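Local structure of XRE family transcriptional regulator (Enterobacter cloacae subsp. cloacae, 6B8W) at residues L24-L29 / S82-F87; E49-I54 / A76-S81. The protein is probably a DNA-binding transcription factor of the XRE family, and this chain is its metal-binding cupin domain. One frame throughout, in Å; residues are numbered along the deposited sequence. Where two conformers were deposited one is given.

Overall arrangement
Two sheets face each other in this cupin domain, and each contact belongs to one of them. Contact 1 lies where strand 17-24 leaves the five-stranded sheet beside the start of strand 85-92; contact 2 pairs strands 50-54 and 75-78 inside the four-stranded sheet. Their centres lie about 8 Å apart, and contact 2 is nested in the loop that contact 1 closes. Both are partly buried. Contact 1 runs from a small apolar core out to exposed prolines, whereas contact 2 has a Met-aromatic pair whose tyrosine, Y77, is a manganese ligand, and a charged outer face. N79, on the loop after strand 75-78, reaches the backbone of contact 1.

Contact 1: residues L24-L29 / S82-F87; sequences LAPGAL and SRPVHF
At the end of the five-stranded sheet of the cupin barrel, L24 and V85 form an antiparallel hydrogen-bonded pair, just where strand 17-24 runs out and strand 85-92 begins. Each backbone N reaches the other's carbonyl. The bond from L24 N to V85 O, 2.9 Å long, is nearly straight at 170°. L24 O accepts two N-H bonds, from V85 N and from N79 ND2 on the loop that follows strand 75-78, with the P84 CA hydrogen as a weaker third neighbour (CA to O 3.4 Å). N79 ND2 also donates to R83 O.

The side chains of L24 and V85 are on the same, inward face of the sheet. V85 holds CG1 between its backbone N and carbonyl carbon (chi1 58°), which lays that methyl alongside L24 CB at 3.7 Å; CG2 is the branch anti to the nitrogen. The edge of the F87 ring also approaches L24 CB, through CE1 at 4.2 Å, near the ring plane. L50 of the facing sheet touches all three residues and closes this apolar cluster. F87 continues it toward the metal site, its ring meeting that of Y77, a manganese ligand, with the two planes about 15° apart.

Beyond L24 the chain turns back through a type II beta turn from A25 to A28, closed by A28 N to A25 O at 3.0 Å, with G27 taking the positive phi of its third position. P26, second in the turn, packs over the incoming backbone at the exposed end of the contact. Its CD approaches P84 CD at 4.3 Å, while P26 CG rests against R83 C at 3.6 Å.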
ATOM      1  N   LEU A  24      13.927   5.896   2.784  1.00 28.15           N
ATOM      2  CA  LEU A  24      14.567   7.164   3.144  1.00 28.38           C
ATOM      3  C   LEU A  24      15.595   6.891   4.242  1.00 28.60           C
ATOM      4  O   LEU A  24      15.268   6.352   5.314  1.00 27.25           O
ATOM      5  CB  LEU A  24      13.462   8.144   3.591  1.00 28.70           C
ATOM      6  CG  LEU A  24      13.656   9.646   3.670  1.00 30.22           C
ATOM      7  CD1 LEU A  24      14.098  10.242   2.328  1.00 30.78           C
ATOM      8  CD2 LEU A  24      12.349  10.303   4.143  1.00 29.11           C
ATOM      9  N   ALA A  25      16.852   7.230   3.952  1.00 29.84           N
ATOM     10  CA  ALA A  25      17.964   6.984   4.860  1.00 31.09           C
ATOM     11  C   ALA A  25      17.910   7.884   6.085  1.00 30.24           C
ATOM     12  O   ALA A  25      17.295   8.942   6.037  1.00 28.96           O
ATOM     13  CB  ALA A  25      19.291   7.186   4.133  1.00 32.16           C
ATOM     14  N   PRO A  26      18.557   7.466   7.185  1.00 30.45           N
ATOM     15  CA  PRO A  26      18.575   8.297   8.381  1.00 31.05           C
ATOM     16  C   PRO A  26      19.064   9.705   8.075  1.00 30.51           C
ATOM     17  O   PRO A  26      20.049   9.874   7.344  1.00 29.93           O
ATOM     18  CB  PRO A  26      19.581   7.580   9.289  1.00 32.27           C
ATOM     19  CG  PRO A  26      19.459   6.159   8.882  1.00 32.95           C
ATOM     20  CD  PRO A  26      19.268   6.193   7.406  1.00 32.16           C
ATOM     21  N   GLY A  27      18.329  10.691   8.565  1.00 29.24           N
ATOM     22  CA  GLY A  27      18.689  12.098   8.396  1.00 30.08           C
ATOM     23  C   GLY A  27      18.295  12.732   7.078  1.00 29.76           C
ATOM     24  O   GLY A  27      18.465  13.936   6.910  1.00 30.62           O
ATOM     25  N   ALA A  28      17.774  11.936   6.145  1.00 28.67           N
ATOM     26  CA  ALA A  28      17.391  12.445   4.851  1.00 28.81           C
ATOM     27  C   ALA A  28      16.080  13.247   4.904  1.00 27.77           C
ATOM     28  O   ALA A  28      15.180  12.947   5.676  1.00 26.41           O
ATOM     29  CB  ALA A  28      17.269  11.302   3.862  1.00 29.18           C
ATOM     30  N   LEU A  29      16.028  14.273   4.069  1.00 28.02           N
ATOM     31  CA  LEU A  29      14.893  15.160   3.911  1.00 28.26           C
ATOM     32  C   LEU A  29      14.589  15.259   2.426  1.00 28.68           C
ATOM     33  O   LEU A  29      15.482  15.587   1.629  1.00 28.08           O
ATOM     34  CB  LEU A  29      15.229  16.546   4.426  1.00 28.05           C
ATOM     35  CG  LEU A  29      14.216  17.661   4.138  1.00 28.32           C
ATOM     36  CD1 LEU A  29      12.903  17.452   4.865  1.00 27.50           C
ATOM     37  CD2 LEU A  29      14.823  19.024   4.505  1.00 29.32           C
ATOM     38  N   SER A  82      17.360   6.524  13.519  1.00 35.04           N
ATOM     39  CA  SER A  82      18.706   6.027  13.207  1.00 37.37           C
ATOM     40  C   SER A  82      18.765   4.819  12.231  1.00 36.93           C
ATOM     41  O   SER A  82      19.808   4.186  12.100  1.00 37.44           O
ATOM     42  CB  SER A  82      19.418   5.686  14.504  1.00 39.91           C
ATOM     43  OG  SER A  82      18.666   4.699  15.185  1.00 40.88           O
ATOM     44  N   ARG A  83      17.650   4.514  11.572  0.60 34.84           N
ATOM     45  CA  ARG A  83      17.601   3.437  10.590  0.60 34.46           C
ATOM     46  C   ARG A  83      16.737   3.857   9.408  0.60 32.81           C
ATOM     47  O   ARG A  83      15.944   4.782   9.526  0.60 32.52           O
ATOM     48  CB  ARG A  83      17.047   2.165  11.223  0.60 34.95           C
ATOM     49  CG  ARG A  83      15.585   2.240  11.626  0.60 35.61           C
ATOM     50  CD  ARG A  83      15.152   0.931  12.252  0.60 37.08           C
ATOM     51  NE  ARG A  83      13.733   0.914  12.568  0.60 37.90           N
ATOM     52  CZ  ARG A  83      13.165   1.557  13.588  0.60 38.96           C
ATOM     53  NH1 ARG A  83      13.882   2.325  14.410  0.60 39.43           N
ATOM     54  NH2 ARG A  83      11.855   1.440  13.778  0.60 38.47           N
ATOM     55  N   PRO A  84      16.887   3.179   8.259  1.00 33.48           N
ATOM     56  CA  PRO A  84      16.026   3.530   7.111  1.00 31.84           C
ATOM     57  C   PRO A  84      14.536   3.424   7.412  1.00 29.54           C
ATOM     58  O   PRO A  84      14.127   2.622   8.260  1.00 28.08           O
ATOM     59  CB  PRO A  84      16.402   2.502   6.045  1.00 32.74           C
ATOM     60  CG  PRO A  84      17.773   2.020   6.423  1.00 35.32           C
ATOM     61  CD  PRO A  84      17.861   2.114   7.918  1.00 34.31           C
ATOM     62  N   VAL A  85      13.748   4.268   6.764  1.00 28.12           N
ATOM     63  CA  VAL A  85      12.288   4.171   6.881  1.00 27.15           C
ATOM     64  C   VAL A  85      11.762   3.807   5.504  1.00 26.86           C
ATOM     65  O   VAL A  85      12.159   4.409   4.506  1.00 26.17           O
ATOM     66  CB  VAL A  85      11.608   5.439   7.416  1.00 27.79           C
ATOM     67  CG1 VAL A  85      11.908   6.661   6.553  1.00 28.37           C
ATOM     68  CG2 VAL A  85      10.100   5.233   7.539  1.00 26.51           C
ATOM     69  N   HIS A  86      10.914   2.776   5.464  1.00 25.07           N
ATOM     70  CA  HIS A  86      10.306   2.290   4.244  1.00 25.41           C
ATOM     71  C   HIS A  86       8.833   2.682   4.265  1.00 25.45           C
ATOM     72  O   HIS A  86       8.126   2.362   5.210  1.00 24.91           O
ATOM     73  CB  HIS A  86      10.452   0.764   4.179  1.00 26.26           C
ATOM     74  CG  HIS A  86       9.831   0.137   2.967  1.00 26.70           C
ATOM     75  ND1 HIS A  86       9.448  -1.187   2.940  1.00 28.17           N
ATOM     76  CD2 HIS A  86       9.478   0.655   1.767  1.00 26.46           C
ATOM     77  CE1 HIS A  86       8.930  -1.472   1.758  1.00 29.68           C
ATOM     78  NE2 HIS A  86       8.913  -0.363   1.034  1.00 28.69           N
ATOM     79  N   PHE A  87       8.381   3.410   3.250  1.00 24.74           N
ATOM     80  CA  PHE A  87       6.977   3.780   3.191  1.00 23.85           C
ATOM     81  C   PHE A  87       6.473   3.667   1.773  1.00 23.13           C
ATOM     82  O   PHE A  87       7.252   3.505   0.844  1.00 23.06           O
ATOM     83  CB  PHE A  87       6.722   5.172   3.779  1.00 23.19           C
ATOM     84  CG  PHE A  87       7.403   6.299   3.046  1.00 24.09           C
ATOM     85  CD1 PHE A  87       8.720   6.631   3.328  1.00 24.76           C
ATOM     86  CD2 PHE A  87       6.712   7.050   2.109  1.00 24.44           C
ATOM     87  CE1 PHE A  87       9.339   7.678   2.672  1.00 26.49           C
ATOM     88  CE2 PHE A  87       7.320   8.104   1.443  1.00 25.99           C
ATOM     89  CZ  PHE A  87       8.638   8.431   1.726  1.00 26.28           C
TER

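Contact 2: residues E49-I54 / A76-S81; sequences ELEMKI and AYRNSS
E51 OE1 is gripped by two donors, S80 OG at 2.5 Å and R78 NE at 2.7 Å, on the outer face of an antiparallel strand pair in the four-stranded sheet of the cupin barrel. They come from opposite faces of the carboxylate plane: the serine hydroxyl donates on the syn side, 34° out of plane, and the arginine N-H arrives from above the other face. This salt bridge is therefore not a flat, two-pronged one; the carboxylate and guanidinium planes are 48° apart, and R78 NH2 adds a weak bond to OE1. The bend of R78 at chi3 (64°) swings NE back onto the carboxylate, and W58 of the neighbouring strand 57-61 makes a cation-pi contact with the arginine. Such crowding of donors probably helps keep E51 ionised.

Beneath these side chains, E51 and R78 form one hydrogen-bonded pair and K53 and A76 another, with K53 CB against A76 CB. Between them M52 and Y77 make the non-hydrogen-bonded pair, their side chains turned inward and lying side by side. Bends at chi2 and chi3 curl M52 so that SD comes tightly against Y77 CD2 and M52 CE against Y77 CE2 (3.6 Å), a Met-aromatic contact placed obliquely to the ring. Y77, a manganese ligand together with E41 and H75, has its OH hydrogen-bonded to E41 OE2; no metal is bound to this chain.

Past the strands, water takes over the pairing: one water accepts from S80 N and donates to E49 O, and a second joins E49 N to S81 OG. N79 OD1 closes an Asx turn with S81 N at 3.0 Å and takes the S81 OG hydrogen in its carbonyl plane, on a lone pair, at 2.7 Å.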
ATOM      1  N   GLU A  49      10.192   4.722  11.093  1.00 29.16           N
ATOM      2  CA  GLU A  49       9.428   5.876  11.552  1.00 30.69           C
ATOM      3  C   GLU A  49       9.624   6.994  10.554  1.00 28.96           C
ATOM      4  O   GLU A  49      10.744   7.303  10.193  1.00 27.22           O
ATOM      5  CB  GLU A  49       9.961   6.387  12.879  1.00 34.04           C
ATOM      6  CG  GLU A  49       9.945   5.372  13.980  1.00 37.71           C
ATOM      7  CD  GLU A  49      10.438   5.936  15.286  1.00 39.93           C
ATOM      8  OE1 GLU A  49      10.770   7.145  15.355  1.00 37.94           O
ATOM      9  OE2 GLU A  49      10.459   5.148  16.246  1.00 43.34           O
ATOM     10  N   LEU A  50       8.529   7.580  10.103  1.00 27.72           N
ATOM     11  CA  LEU A  50       8.574   8.658   9.139  1.00 26.96           C
ATOM     12  C   LEU A  50       8.016   9.963   9.703  1.00 26.22           C
ATOM     13  O   LEU A  50       6.993   9.971  10.393  1.00 27.39           O
ATOM     14  CB  LEU A  50       7.726   8.270   7.922  1.00 26.56           C
ATOM     15  CG  LEU A  50       7.619   9.299   6.788  1.00 25.58           C
ATOM     16  CD1 LEU A  50       8.967   9.466   6.119  1.00 26.33           C
ATOM     17  CD2 LEU A  50       6.576   8.865   5.767  1.00 24.94           C
ATOM     18  N   GLU A  51       8.659  11.069   9.368  1.00 25.25           N
ATOM     19  CA  GLU A  51       8.118  12.370   9.682  1.00 25.82           C
ATOM     20  C   GLU A  51       7.555  12.955   8.374  1.00 24.82           C
ATOM     21  O   GLU A  51       8.227  12.925   7.346  1.00 23.44           O
ATOM     22  CB  GLU A  51       9.196  13.275  10.266  1.00 27.37           C
ATOM     23  CG  GLU A  51       9.634  12.874  11.656  1.00 28.00           C
ATOM     24  CD  GLU A  51      10.824  13.689  12.161  1.00 30.83           C
ATOM     25  OE1 GLU A  51      11.721  14.046  11.351  1.00 30.04           O
ATOM     26  OE2 GLU A  51      10.899  13.918  13.396  1.00 32.66           O
ATOM     27  N   MET A  52       6.313  13.433   8.417  1.00 25.13           N
ATOM     28  CA  MET A  52       5.653  14.065   7.273  1.00 26.43           C
ATOM     29  C   MET A  52       5.307  15.499   7.630  1.00 26.11           C
ATOM     30  O   MET A  52       4.725  15.751   8.692  1.00 25.64           O
ATOM     31  CB  MET A  52       4.327  13.384   6.906  1.00 27.74           C
ATOM     32  CG  MET A  52       4.431  12.061   6.182  1.00 29.41           C
ATOM     33  SD  MET A  52       5.284  12.132   4.608  1.00 32.40           S
ATOM     34  CE  MET A  52       4.231  13.250   3.684  1.00 31.95           C
ATOM     35  N   LYS A  53       5.623  16.412   6.726  1.00 25.99           N
ATOM     36  CA  LYS A  53       5.282  17.805   6.887  1.00 27.01           C
ATOM     37  C   LYS A  53       4.129  18.034   5.911  1.00 26.94           C
ATOM     38  O   LYS A  53       4.310  17.936   4.706  1.00 25.28           O
ATOM     39  CB  LYS A  53       6.446  18.727   6.558  1.00 27.84           C
ATOM     40  CG  LYS A  53       6.173  20.161   6.948  1.00 29.40           C
ATOM     41  CD  LYS A  53       7.329  21.079   6.600  1.00 30.83           C
ATOM     42  CE  LYS A  53       7.084  22.471   7.164  1.00 33.40           C
ATOM     43  NZ  LYS A  53       8.246  23.345   6.865  1.00 34.53           N
ATOM     44  N   ILE A  54       2.959  18.342   6.450  1.00 27.36           N
ATOM     45  CA  ILE A  54       1.733  18.531   5.675  1.00 29.16           C
ATOM     46  C   ILE A  54       1.050  19.763   6.259  1.00 31.11           C
ATOM     47  O   ILE A  54       0.964  19.906   7.487  1.00 30.53           O
ATOM     48  CB  ILE A  54       0.819  17.291   5.839  1.00 29.87           C
ATOM     49  CG1 ILE A  54       1.459  16.070   5.174  1.00 29.98           C
ATOM     50  CG2 ILE A  54      -0.565  17.537   5.252  1.00 31.17           C
ATOM     51  CD1 ILE A  54       0.891  14.754   5.622  1.00 30.32           C
ATOM     52  N   ALA A  76       6.686  17.444   2.778  1.00 23.45           N
ATOM     53  CA  ALA A  76       8.025  16.939   2.914  1.00 23.49           C
ATOM     54  C   ALA A  76       8.051  15.644   3.678  1.00 23.31           C
ATOM     55  O   ALA A  76       7.139  15.335   4.432  1.00 23.36           O
ATOM     56  CB  ALA A  76       8.899  17.978   3.594  1.00 24.51           C
ATOM     57  N   TYR A  77       9.118  14.891   3.461  1.00 23.76           N
ATOM     58  CA  TYR A  77       9.297  13.604   4.068  1.00 25.07           C
ATOM     59  C   TYR A  77      10.647  13.656   4.756  1.00 24.40           C
ATOM     60  O   TYR A  77      11.615  14.058   4.144  1.00 25.38           O
ATOM     61  CB  TYR A  77       9.332  12.509   2.983  1.00 25.86           C
ATOM     62  CG  TYR A  77       8.231  12.575   1.931  1.00 27.00           C
ATOM     63  CD1 TYR A  77       8.341  13.419   0.842  1.00 28.64           C
ATOM     64  CD2 TYR A  77       7.129  11.737   1.985  1.00 28.44           C
ATOM     65  CE1 TYR A  77       7.359  13.472  -0.141  1.00 29.89           C
ATOM     66  CE2 TYR A  77       6.143  11.771   0.996  1.00 28.23           C
ATOM     67  CZ  TYR A  77       6.262  12.644  -0.059  1.00 28.77           C
ATOM     68  OH  TYR A  77       5.300  12.704  -1.063  1.00 30.04           O
ATOM     69  N   ARG A  78      10.716  13.203   5.998  1.00 24.07           N
ATOM     70  CA  ARG A  78      11.963  13.262   6.731  1.00 25.27           C
ATOM     71  C   ARG A  78      12.140  12.046   7.620  1.00 25.67           C
ATOM     72  O   ARG A  78      11.178  11.550   8.201  1.00 25.43           O
ATOM     73  CB  ARG A  78      12.010  14.557   7.557  1.00 24.74           C
ATOM     74  CG  ARG A  78      13.342  14.847   8.238  1.00 25.57           C
ATOM     75  CD  ARG A  78      13.356  16.225   8.899  1.00 26.14           C
ATOM     76  NE  ARG A  78      12.393  16.323   9.990  1.00 26.55           N
ATOM     77  CZ  ARG A  78      12.124  17.428  10.690  1.00 27.41           C
ATOM     78  NH1 ARG A  78      12.738  18.581  10.431  1.00 27.52           N
ATOM     79  NH2 ARG A  78      11.248  17.375  11.690  1.00 28.03           N
ATOM     80  N   ASN A  79      13.389  11.576   7.703  1.00 26.17           N
ATOM     81  CA  ASN A  79      13.749  10.466   8.574  1.00 26.13           C
ATOM     82  C   ASN A  79      14.656  10.993   9.664  1.00 26.62           C
ATOM     83  O   ASN A  79      15.808  11.321   9.395  1.00 27.53           O
ATOM     84  CB  ASN A  79      14.479   9.377   7.799  1.00 26.28           C
ATOM     85  CG  ASN A  79      14.730   8.133   8.641  1.00 27.06           C
ATOM     86  OD1 ASN A  79      14.470   8.132   9.841  1.00 27.11           O
ATOM     87  ND2 ASN A  79      15.239   7.072   8.017  1.00 26.91           N
ATOM     88  N   SER A  80      14.122  11.115  10.877  1.00 26.76           N
ATOM     89  CA  SER A  80      14.900  11.551  12.046  1.00 28.89           C
ATOM     90  C   SER A  80      15.269  10.398  12.982  1.00 28.91           C
ATOM     91  O   SER A  80      15.780  10.642  14.077  1.00 28.69           O
ATOM     92  CB  SER A  80      14.179  12.645  12.810  1.00 28.69           C
ATOM     93  OG  SER A  80      14.161  13.818  12.052  1.00 27.76           O
ATOM     94  N   SER A  81      15.028   9.152  12.554  1.00 29.24           N
ATOM     95  CA  SER A  81      15.413   7.979  13.332  1.00 30.51           C
ATOM     96  C   SER A  81      16.832   7.571  12.905  1.00 32.08           C
ATOM     97  O   SER A  81      17.417   8.168  11.992  1.00 32.25           O
ATOM     98  CB  SER A  81      14.454   6.799  13.066  1.00 30.31           C
ATOM     99  OG  SER A  81      14.691   6.245  11.774  1.00 28.97           O
TER
HETATM  100  O   HOH W   1      11.620   9.737  11.446  1.00 28.59           O
HETATM  101  O   HOH W   2      13.179   4.395  10.595  1.00 32.26           O
HETATM  102  O   HOH W   3       9.179  15.979  13.429  1.00 48.99           O